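Local coordinates for protein fervidolysin (PDB 1R6V) that degrades keratin into peptides as a subtilisin-like serine protease, allowing a bacterium to grow on native feathers, at residues 398-409 against 437-448; 408-417 against 428-436. The protein carries 1 engineered substitution. One frame throughout, in Å; residues are numbered along the deposited sequence.

Contact 1 of 2, residues 398-409 against 437-448; sequences FPNAKPWQIRKL and LQGPLPTQGGVE
W404 and G446 lie with their CA atoms 5.8 Å apart where 437-448, mostly loop, runs past the first turns of helix 403-413. This is the junction of the subtilisin-like catalytic domain with the first beta-sandwich domain, whose strand 446-455 begins here. The indole of W404 is sandwiched. G446 CA lies over one face, 3.8 Å from the centroid of the six-membered ring, in a CH-pi contact. Q405 CG covers the opposite face. T443 C and Q444 N meet the ring edge in plane. CG of W404 sits between the backbone N and the carbonyl carbon (chi1 74°), which lays the indole against 443-446. A side chain on G446 would run into this ring. Replacing W404 with an alanine would probably open a gap beside G446 and cost E448 its water link to the indole N-H. Q405 bridges the helix start and the linker. Its OE1 accepts a hydrogen bond from K402 N on a lone pair, in the carbonyl plane. Its NE2 donates to P442 O at 2.8 Å with an N-H...O angle of 158°, from a little out of the carbonyl plane. L441 lies across the Q405 side chain at about a right angle. Its CD2 presses on A401 CB at 3.5 Å, while CD1 reaches L409 CD2 and CB meets F398 CD2. The P442 ring packs its CD on L409 CB. K408 NZ, salt-bridged to E411, also donates to a water that donates to G445 O. A second water accepts from W404 NE1 and donates to E448 OE2 at 2.7 Å.

Contact 2 of 2, residues 408-417 against 428-436; sequences KLLENTAFDF and YGLVKLDAA
F415 and L430 pair as a single antiparallel bridge. F415 N donates to L430 O at 2.8 Å, on a lone pair in the carbonyl plane. L430 N returns a bond to F415 O at 2.9 Å, its nitrogen tilted 21° out of the F415 carbonyl plane. G429 CA adds a CA-H...O contact to F415 O, and a side chain there would clash with this oxygen. T413 packs CB to CB on A435 at 3.7 Å. Its OG1, set between the backbone N and the carbonyl carbon (chi1 57°), donates back to L409 O while touching A436. E411 lies obliquely across Y428, its CG 3.4 Å from CD1 of the ring. L410 CD2 lies beside V431 CG2 at 3.8 Å.

Further out, one water donates to L410 O and T413 OG1 and accepts from K432 N. It ties L410 and T413 to K432, the N-cap residue of helix 433-438. The carboxylate oxygen OE2 of E411 is salt-bridged to R407. K432 NZ reaches A140 O. V431 and L430 also rest on strand 338-343, and L410 on helix 380-397. Two successive helices of the subtilisin-like catalytic domain, near its C-terminal end, are thus packed together, and the long loop between them is pinned by one antiparallel bridge.

From the N terminus, the chain leaves helix 380-397, makes the turn at 398-401 and enters helix 403-413. Contact 2 closes the shorter loop, bringing 428-436 back to 408-417 with 10 residues between. Contact 1 closes the wider one, from 398-409 to 437-448, and encloses contact 2 without crossing it. K408 and L409 belong to both, and the centres are about 13 Å apart. F398 CE1 and A436 O pack where they meet. Contact 2 joins two helices within the catalytic domain, beside strand 338-343. Contact 1 joins that domain to the beta-sandwich that follows. There R407 forms a salt bridge with D494.

Contact 1 of 2, residues 398-409 against 437-448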
loop_
_atom_site.group_PDB
_atom_site.type_symbol
_atom_site.label_atom_id
_atom_site.label_comp_id
_atom_site.label_asym_id
_atom_site.label_seq_id
_atom_site.Cartn_x
_atom_site.Cartn_y
_atom_site.Cartn_z
ATOM N N PHE A 398 -7.634 -26.885 7.884
ATOM C CA PHE A 398 -7.067 -26.930 6.532
ATOM C C PHE A 398 -5.662 -26.354 6.612
ATOM O O PHE A 398 -5.386 -25.258 6.113
ATOM C CB PHE A 398 -7.944 -26.105 5.588
ATOM C CG PHE A 398 -9.395 -26.486 5.627
ATOM C CD1 PHE A 398 -10.324 -25.685 6.288
ATOM C CD2 PHE A 398 -9.834 -27.662 5.023
ATOM C CE1 PHE A 398 -11.663 -26.049 6.346
ATOM C CE2 PHE A 398 -11.171 -28.041 5.076
ATOM C CZ PHE A 398 -12.095 -27.233 5.739
ATOM N N PRO A 399 -4.737 -27.103 7.226
ATOM C CA PRO A 399 -3.368 -26.615 7.367
ATOM C C PRO A 399 -2.632 -26.271 6.089
ATOM O O PRO A 399 -1.715 -25.455 6.105
ATOM C CB PRO A 399 -2.696 -27.720 8.178
ATOM C CG PRO A 399 -3.431 -28.941 7.771
ATOM C CD PRO A 399 -4.865 -28.480 7.734
ATOM N N ASN A 400 -3.038 -26.868 4.975
ATOM C CA ASN A 400 -2.356 -26.572 3.725
ATOM C C ASN A 400 -2.997 -25.461 2.893
ATOM O O ASN A 400 -2.580 -25.212 1.760
ATOM C CB ASN A 400 -2.220 -27.839 2.868
ATOM C CG ASN A 400 -1.390 -28.915 3.544
ATOM O OD1 ASN A 400 -0.471 -28.618 4.306
ATOM N ND2 ASN A 400 -1.701 -30.173 3.253
ATOM N N ALA A 401 -3.986 -24.770 3.447
ATOM C CA ALA A 401 -4.638 -23.715 2.673
ATOM C C ALA A 401 -3.744 -22.549 2.294
ATOM O O ALA A 401 -2.911 -22.101 3.080
ATOM C CB ALA A 401 -5.863 -23.181 3.424
ATOM N N LYS A 402 -3.941 -22.059 1.076
ATOM C CA LYS A 402 -3.204 -20.893 0.593
ATOM C C LYS A 402 -4.122 -19.737 0.952
ATOM O O LYS A 402 -5.327 -19.931 1.109
ATOM C CB LYS A 402 -3.008 -20.981 -0.918
ATOM C CG LYS A 402 -2.073 -22.113 -1.296
ATOM C CD LYS A 402 -1.971 -22.301 -2.787
ATOM C CE LYS A 402 -0.882 -23.313 -3.114
ATOM N NZ LYS A 402 -1.080 -24.608 -2.391
ATOM N N PRO A 403 -3.576 -18.520 1.097
ATOM C CA PRO A 403 -4.448 -17.398 1.447
ATOM C C PRO A 403 -5.696 -17.199 0.587
ATOM O O PRO A 403 -6.780 -16.943 1.120
ATOM C CB PRO A 403 -3.487 -16.205 1.432
ATOM C CG PRO A 403 -2.223 -16.849 1.994
ATOM C CD PRO A 403 -2.154 -18.135 1.183
ATOM N N TRP A 404 -5.577 -17.332 -0.731
ATOM C CA TRP A 404 -6.759 -17.141 -1.563
ATOM C C TRP A 404 -7.821 -18.203 -1.269
ATOM O O TRP A 404 -9.018 -17.934 -1.366
ATOM C CB TRP A 404 -6.407 -17.137 -3.058
ATOM C CG TRP A 404 -6.056 -18.474 -3.685
ATOM C CD1 TRP A 404 -4.806 -18.925 -4.004
ATOM C CD2 TRP A 404 -6.972 -19.472 -4.160
ATOM N NE1 TRP A 404 -4.887 -20.136 -4.655
ATOM C CE2 TRP A 404 -6.204 -20.489 -4.764
ATOM C CE3 TRP A 404 -8.368 -19.601 -4.134
ATOM C CZ2 TRP A 404 -6.787 -21.623 -5.338
ATOM C CZ3 TRP A 404 -8.942 -20.726 -4.701
ATOM C CH2 TRP A 404 -8.152 -21.721 -5.297
ATOM N N GLN A 405 -7.388 -19.400 -0.887
ATOM C CA GLN A 405 -8.351 -20.452 -0.591
ATOM C C GLN A 405 -9.144 -20.123 0.664
ATOM O O GLN A 405 -10.343 -20.387 0.741
ATOM C CB GLN A 405 -7.643 -21.793 -0.418
ATOM C CG GLN A 405 -7.017 -22.330 -1.692
ATOM C CD GLN A 405 -6.329 -23.677 -1.467
ATOM O OE1 GLN A 405 -5.314 -23.763 -0.783
ATOM N NE2 GLN A 405 -6.890 -24.728 -2.042
ATOM N N ILE A 406 -8.470 -19.556 1.656
ATOM C CA ILE A 406 -9.158 -19.177 2.881
ATOM C C ILE A 406 -10.158 -18.079 2.562
ATOM O O ILE A 406 -11.318 -18.140 2.993
ATOM C CB ILE A 406 -8.160 -18.682 3.959
ATOM C CG1 ILE A 406 -7.305 -19.860 4.452
ATOM C CG2 ILE A 406 -8.934 -17.999 5.121
ATOM C CD1 ILE A 406 -8.106 -20.960 5.178
ATOM N N ARG A 407 -9.735 -17.064 1.800
ATOM C CA ARG A 407 -10.664 -15.998 1.482
ATOM C C ARG A 407 -11.851 -16.526 0.683
ATOM O O ARG A 407 -12.990 -16.197 0.993
ATOM C CB ARG A 407 -9.992 -14.869 0.696
ATOM C CG ARG A 407 -10.950 -13.721 0.362
ATOM C CD ARG A 407 -10.212 -12.565 -0.307
ATOM N NE ARG A 407 -9.519 -12.975 -1.528
ATOM C CZ ARG A 407 -10.125 -13.247 -2.679
ATOM N NH1 ARG A 407 -11.450 -13.144 -2.779
ATOM N NH2 ARG A 407 -9.404 -13.633 -3.724
ATOM N N LYS A 408 -11.591 -17.342 -0.340
ATOM C CA LYS A 408 -12.720 -17.846 -1.121
ATOM C C LYS A 408 -13.652 -18.720 -0.310
ATOM O O LYS A 408 -14.851 -18.750 -0.572
ATOM C CB LYS A 408 -12.245 -18.618 -2.359
ATOM C CG LYS A 408 -11.531 -17.759 -3.404
ATOM C CD LYS A 408 -12.327 -16.498 -3.822
ATOM C CE LYS A 408 -13.761 -16.801 -4.213
ATOM N NZ LYS A 408 -14.461 -15.537 -4.641
ATOM N N LEU A 409 -13.117 -19.450 0.662
ATOM C CA LEU A 409 -13.961 -20.308 1.486
ATOM C C LEU A 409 -14.919 -19.417 2.263
ATOM O O LEU A 409 -16.116 -19.699 2.360
ATOM C CB LEU A 409 -13.113 -21.132 2.455
ATOM C CG LEU A 409 -13.886 -22.057 3.413
ATOM C CD1 LEU A 409 -14.903 -22.949 2.651
ATOM C CD2 LEU A 409 -12.890 -22.916 4.159
ATOM N N LEU A 437 -16.266 -24.018 8.046
ATOM C CA LEU A 437 -15.532 -25.161 8.572
ATOM C C LEU A 437 -15.920 -26.468 7.879
ATOM O O LEU A 437 -15.116 -27.402 7.811
ATOM C CB LEU A 437 -15.743 -25.275 10.087
ATOM C CG LEU A 437 -14.813 -26.212 10.858
ATOM C CD1 LEU A 437 -13.365 -25.774 10.695
ATOM C CD2 LEU A 437 -15.217 -26.196 12.313
ATOM N N GLN A 438 -17.146 -26.534 7.373
ATOM C CA GLN A 438 -17.611 -27.728 6.674
ATOM C C GLN A 438 -16.795 -27.949 5.416
ATOM O O GLN A 438 -16.558 -29.087 5.000
ATOM C CB GLN A 438 -19.089 -27.601 6.304
ATOM C CG GLN A 438 -20.007 -27.676 7.508
ATOM C CD GLN A 438 -21.460 -27.770 7.119
ATOM O OE1 GLN A 438 -21.837 -28.608 6.303
ATOM N NE2 GLN A 438 -22.288 -26.915 7.704
ATOM N N GLY A 439 -16.363 -26.848 4.815
ATOM C CA GLY A 439 -15.573 -26.927 3.610
ATOM C C GLY A 439 -16.346 -27.571 2.477
ATOM O O GLY A 439 -17.569 -27.452 2.397
ATOM N N PRO A 440 -15.646 -28.258 1.570
ATOM C CA PRO A 440 -14.193 -28.410 1.608
ATOM C C PRO A 440 -13.500 -27.111 1.184
ATOM O O PRO A 440 -14.141 -26.144 0.783
ATOM C CB PRO A 440 -13.953 -29.539 0.608
ATOM C CG PRO A 440 -14.993 -29.257 -0.435
ATOM C CD PRO A 440 -16.220 -28.981 0.422
ATOM N N LEU A 441 -12.182 -27.109 1.265
ATOM C CA LEU A 441 -11.392 -25.957 0.866
ATOM C C LEU A 441 -11.484 -25.854 -0.663
ATOM O O LEU A 441 -11.262 -26.851 -1.369
ATOM C CB LEU A 441 -9.955 -26.198 1.289
ATOM C CG LEU A 441 -8.973 -25.048 1.229
ATOM C CD1 LEU A 441 -9.347 -24.004 2.302
ATOM C CD2 LEU A 441 -7.573 -25.582 1.486
ATOM N N PRO A 442 -11.813 -24.663 -1.201
ATOM C CA PRO A 442 -11.921 -24.507 -2.658
ATOM C C PRO A 442 -10.644 -24.795 -3.424
ATOM O O PRO A 442 -9.554 -24.450 -2.979
ATOM C CB PRO A 442 -12.389 -23.060 -2.834
ATOM C CG PRO A 442 -11.949 -22.388 -1.572
ATOM C CD PRO A 442 -12.199 -23.415 -0.511
ATOM N N THR A 443 -10.793 -25.442 -4.576
ATOM C CA THR A 443 -9.654 -25.778 -5.419
ATOM C C THR A 443 -9.586 -24.824 -6.606
ATOM O O THR A 443 -8.613 -24.818 -7.355
ATOM C CB THR A 443 -9.767 -27.223 -5.945
ATOM O OG1 THR A 443 -10.974 -27.355 -6.702
ATOM C CG2 THR A 443 -9.802 -28.210 -4.793
ATOM N N GLN A 444 -10.623 -24.017 -6.771
ATOM C CA GLN A 444 -10.666 -23.045 -7.850
ATOM C C GLN A 444 -11.296 -21.767 -7.321
ATOM O O GLN A 444 -11.893 -21.761 -6.239
ATOM C CB GLN A 444 -11.482 -23.594 -9.024
ATOM C CG GLN A 444 -10.753 -24.677 -9.788
ATOM C CD GLN A 444 -11.548 -25.207 -10.965
ATOM O OE1 GLN A 444 -12.007 -24.447 -11.827
ATOM N NE2 GLN A 444 -11.710 -26.522 -11.013
ATOM N N GLY A 445 -11.137 -20.682 -8.072
ATOM C CA GLY A 445 -11.721 -19.418 -7.658
ATOM C C GLY A 445 -10.692 -18.334 -7.405
ATOM O O GLY A 445 -11.056 -17.174 -7.250
ATOM N N GLY A 446 -9.417 -18.706 -7.355
ATOM C CA GLY A 446 -8.373 -17.713 -7.124
ATOM C C GLY A 446 -7.045 -18.146 -7.707
ATOM O O GLY A 446 -6.914 -19.271 -8.203
ATOM N N VAL A 447 -6.061 -17.249 -7.694
ATOM C CA VAL A 447 -4.724 -17.570 -8.189
ATOM C C VAL A 447 -3.712 -17.064 -7.164
ATOM O O VAL A 447 -3.926 -16.041 -6.505
ATOM C CB VAL A 447 -4.415 -16.915 -9.563
ATOM C CG1 VAL A 447 -5.304 -17.516 -10.649
ATOM C CG2 VAL A 447 -4.609 -15.414 -9.481
ATOM N N GLU A 448 -2.613 -17.795 -7.018
ATOM C CA GLU A 448 -1.580 -17.390 -6.079
ATOM C C GLU A 448 -1.029 -16.028 -6.457
ATOM O O GLU A 448 -0.732 -15.207 -5.588
ATOM C CB GLU A 448 -0.457 -18.430 -6.054
ATOM C CG GLU A 448 -0.864 -19.670 -5.289
ATOM C CD GLU A 448 0.145 -20.786 -5.395
ATOM O OE1 GLU A 448 1.351 -20.517 -5.215
ATOM O OE2 GLU A 448 -0.278 -21.935 -5.646
HETATM O O HOH W 1 -2.944 -22.129 -5.651
HETATM O O HOH W 2 -13.652 -16.375 -7.531
#

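Contact 2 of 2, residues 408-417 against 428-436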
loop_
_atom_site.group_PDB
_atom_site.type_symbol
_atom_site.label_atom_id
_atom_site.label_comp_id
_atom_site.label_asym_id
_atom_site.label_seq_id
_atom_site.Cartn_x
_atom_site.Cartn_y
_atom_site.Cartn_z
ATOM N N LYS A 408 -11.591 -17.342 -0.340
ATOM C CA LYS A 408 -12.720 -17.846 -1.121
ATOM C C LYS A 408 -13.652 -18.720 -0.310
ATOM O O LYS A 408 -14.851 -18.750 -0.572
ATOM C CB LYS A 408 -12.245 -18.618 -2.359
ATOM C CG LYS A 408 -11.531 -17.759 -3.404
ATOM C CD LYS A 408 -12.327 -16.498 -3.822
ATOM C CE LYS A 408 -13.761 -16.801 -4.213
ATOM N NZ LYS A 408 -14.461 -15.537 -4.641
ATOM N N LEU A 409 -13.117 -19.450 0.662
ATOM C CA LEU A 409 -13.961 -20.308 1.486
ATOM C C LEU A 409 -14.919 -19.417 2.263
ATOM O O LEU A 409 -16.116 -19.699 2.360
ATOM C CB LEU A 409 -13.113 -21.132 2.455
ATOM C CG LEU A 409 -13.886 -22.057 3.413
ATOM C CD1 LEU A 409 -14.903 -22.949 2.651
ATOM C CD2 LEU A 409 -12.890 -22.916 4.159
ATOM N N LEU A 410 -14.392 -18.330 2.818
ATOM C CA LEU A 410 -15.246 -17.407 3.558
ATOM C C LEU A 410 -16.339 -16.799 2.689
ATOM O O LEU A 410 -17.491 -16.694 3.113
ATOM C CB LEU A 410 -14.421 -16.261 4.148
ATOM C CG LEU A 410 -13.388 -16.638 5.201
ATOM C CD1 LEU A 410 -12.704 -15.371 5.653
ATOM C CD2 LEU A 410 -14.017 -17.356 6.344
ATOM N N GLU A 411 -15.976 -16.373 1.481
ATOM C CA GLU A 411 -16.930 -15.744 0.583
ATOM C C GLU A 411 -17.958 -16.742 0.063
ATOM O O GLU A 411 -19.136 -16.409 -0.056
ATOM C CB GLU A 411 -16.188 -15.074 -0.571
ATOM C CG GLU A 411 -15.339 -13.873 -0.107
ATOM C CD GLU A 411 -14.436 -13.312 -1.186
ATOM O OE1 GLU A 411 -14.455 -13.824 -2.330
ATOM O OE2 GLU A 411 -13.693 -12.350 -0.879
ATOM N N ASN A 412 -17.517 -17.966 -0.213
ATOM C CA ASN A 412 -18.423 -18.995 -0.711
ATOM C C ASN A 412 -19.428 -19.480 0.328
ATOM O O ASN A 412 -20.485 -20.005 -0.042
ATOM C CB ASN A 412 -17.638 -20.206 -1.232
ATOM C CG ASN A 412 -16.857 -19.900 -2.495
ATOM O OD1 ASN A 412 -17.103 -18.898 -3.165
ATOM N ND2 ASN A 412 -15.917 -20.778 -2.834
ATOM N N THR A 413 -19.125 -19.295 1.610
ATOM C CA THR A 413 -20.019 -19.768 2.665
ATOM C C THR A 413 -20.714 -18.683 3.470
ATOM O O THR A 413 -21.450 -18.982 4.424
ATOM C CB THR A 413 -19.276 -20.715 3.652
ATOM O OG1 THR A 413 -18.137 -20.042 4.216
ATOM C CG2 THR A 413 -18.808 -21.971 2.937
ATOM N N ALA A 414 -20.496 -17.428 3.084
ATOM C CA ALA A 414 -21.110 -16.308 3.794
ATOM C C ALA A 414 -22.617 -16.335 3.631
ATOM O O ALA A 414 -23.129 -16.785 2.613
ATOM C CB ALA A 414 -20.562 -14.975 3.277
ATOM N N PHE A 415 -23.316 -15.848 4.645
ATOM C CA PHE A 415 -24.764 -15.798 4.614
ATOM C C PHE A 415 -25.155 -14.528 3.890
ATOM O O PHE A 415 -24.796 -13.418 4.299
ATOM C CB PHE A 415 -25.315 -15.783 6.032
ATOM C CG PHE A 415 -26.797 -15.619 6.097
ATOM C CD1 PHE A 415 -27.358 -14.602 6.854
ATOM C CD2 PHE A 415 -27.628 -16.461 5.371
ATOM C CE1 PHE A 415 -28.739 -14.424 6.890
ATOM C CE2 PHE A 415 -29.013 -16.294 5.394
ATOM C CZ PHE A 415 -29.568 -15.270 6.154
ATOM N N ASP A 416 -25.883 -14.702 2.793
ATOM C CA ASP A 416 -26.324 -13.582 1.984
ATOM C C ASP A 416 -27.619 -13.055 2.595
ATOM O O ASP A 416 -28.708 -13.399 2.142
ATOM C CB ASP A 416 -26.560 -14.075 0.553
ATOM C CG ASP A 416 -27.128 -13.010 -0.343
ATOM O OD1 ASP A 416 -27.657 -13.371 -1.412
ATOM O OD2 ASP A 416 -27.048 -11.817 0.017
ATOM N N PHE A 417 -27.502 -12.223 3.624
ATOM C CA PHE A 417 -28.675 -11.695 4.296
ATOM C C PHE A 417 -29.484 -10.711 3.456
ATOM O O PHE A 417 -30.700 -10.597 3.638
ATOM C CB PHE A 417 -28.272 -11.074 5.644
ATOM C CG PHE A 417 -27.263 -9.966 5.538
ATOM C CD1 PHE A 417 -27.667 -8.658 5.312
ATOM C CD2 PHE A 417 -25.899 -10.234 5.673
ATOM C CE1 PHE A 417 -26.734 -7.628 5.220
ATOM C CE2 PHE A 417 -24.959 -9.216 5.583
ATOM C CZ PHE A 417 -25.370 -7.912 5.357
ATOM N N TYR A 428 -19.797 -10.517 0.159
ATOM C CA TYR A 428 -20.678 -11.665 -0.028
ATOM C C TYR A 428 -21.615 -11.982 1.137
ATOM O O TYR A 428 -22.378 -12.944 1.071
ATOM C CB TYR A 428 -19.846 -12.898 -0.403
ATOM C CG TYR A 428 -19.067 -12.685 -1.685
ATOM C CD1 TYR A 428 -17.801 -12.115 -1.661
ATOM C CD2 TYR A 428 -19.621 -12.999 -2.929
ATOM C CE1 TYR A 428 -17.099 -11.860 -2.840
ATOM C CE2 TYR A 428 -18.927 -12.742 -4.115
ATOM C CZ TYR A 428 -17.666 -12.172 -4.062
ATOM O OH TYR A 428 -16.975 -11.898 -5.221
ATOM N N GLY A 429 -21.555 -11.177 2.196
ATOM C CA GLY A 429 -22.438 -11.386 3.333
ATOM C C GLY A 429 -21.766 -11.599 4.672
ATOM O O GLY A 429 -20.588 -11.298 4.842
ATOM N N LEU A 430 -22.538 -12.115 5.622
ATOM C CA LEU A 430 -22.079 -12.397 6.973
ATOM C C LEU A 430 -21.166 -13.618 7.007
ATOM O O LEU A 430 -21.535 -14.691 6.528
ATOM C CB LEU A 430 -23.283 -12.658 7.874
ATOM C CG LEU A 430 -23.018 -13.250 9.257
ATOM C CD1 LEU A 430 -22.238 -12.230 10.120
ATOM C CD2 LEU A 430 -24.359 -13.603 9.928
ATOM N N VAL A 431 -19.979 -13.471 7.595
ATOM C CA VAL A 431 -19.066 -14.606 7.685
ATOM C C VAL A 431 -19.719 -15.694 8.558
ATOM O O VAL A 431 -20.324 -15.404 9.590
ATOM C CB VAL A 431 -17.689 -14.165 8.292
ATOM C CG1 VAL A 431 -17.855 -13.763 9.755
ATOM C CG2 VAL A 431 -16.659 -15.294 8.148
ATOM N N LYS A 432 -19.596 -16.949 8.132
ATOM C CA LYS A 432 -20.170 -18.072 8.856
ATOM C C LYS A 432 -19.116 -19.141 9.117
ATOM O O LYS A 432 -18.701 -19.865 8.203
ATOM C CB LYS A 432 -21.337 -18.661 8.059
ATOM C CG LYS A 432 -22.606 -17.818 8.140
ATOM C CD LYS A 432 -23.185 -17.949 9.532
ATOM C CE LYS A 432 -24.574 -17.376 9.611
ATOM N NZ LYS A 432 -25.081 -17.512 11.000
ATOM N N LEU A 433 -18.693 -19.231 10.370
ATOM C CA LEU A 433 -17.673 -20.199 10.766
ATOM C C LEU A 433 -18.172 -21.627 10.590
ATOM O O LEU A 433 -17.436 -22.496 10.119
ATOM C CB LEU A 433 -17.279 -20.000 12.238
ATOM C CG LEU A 433 -15.869 -20.365 12.737
ATOM C CD1 LEU A 433 -15.955 -20.702 14.214
ATOM C CD2 LEU A 433 -15.261 -21.504 11.959
ATOM N N ASP A 434 -19.421 -21.882 10.960
ATOM C CA ASP A 434 -19.909 -23.242 10.835
ATOM C C ASP A 434 -19.938 -23.724 9.387
ATOM O O ASP A 434 -19.465 -24.830 9.100
ATOM C CB ASP A 434 -21.272 -23.433 11.544
ATOM C CG ASP A 434 -22.357 -22.456 11.087
ATOM O OD1 ASP A 434 -22.096 -21.571 10.248
ATOM O OD2 ASP A 434 -23.502 -22.578 11.595
ATOM N N ALA A 435 -20.458 -22.904 8.476
ATOM C CA ALA A 435 -20.507 -23.279 7.065
ATOM C C ALA A 435 -19.096 -23.340 6.477
ATOM O O ALA A 435 -18.769 -24.238 5.691
ATOM C CB ALA A 435 -21.370 -22.286 6.269
ATOM N N ALA A 436 -18.243 -22.397 6.865
ATOM C CA ALA A 436 -16.876 -22.397 6.341
ATOM C C ALA A 436 -16.105 -23.636 6.783
ATOM O O ALA A 436 -15.387 -24.255 5.989
ATOM C CB ALA A 436 -16.134 -21.134 6.798
HETATM O O HOH W 3 -18.278 -17.647 5.671
HETATM O O HOH W 4 -14.157 -11.345 -4.638
#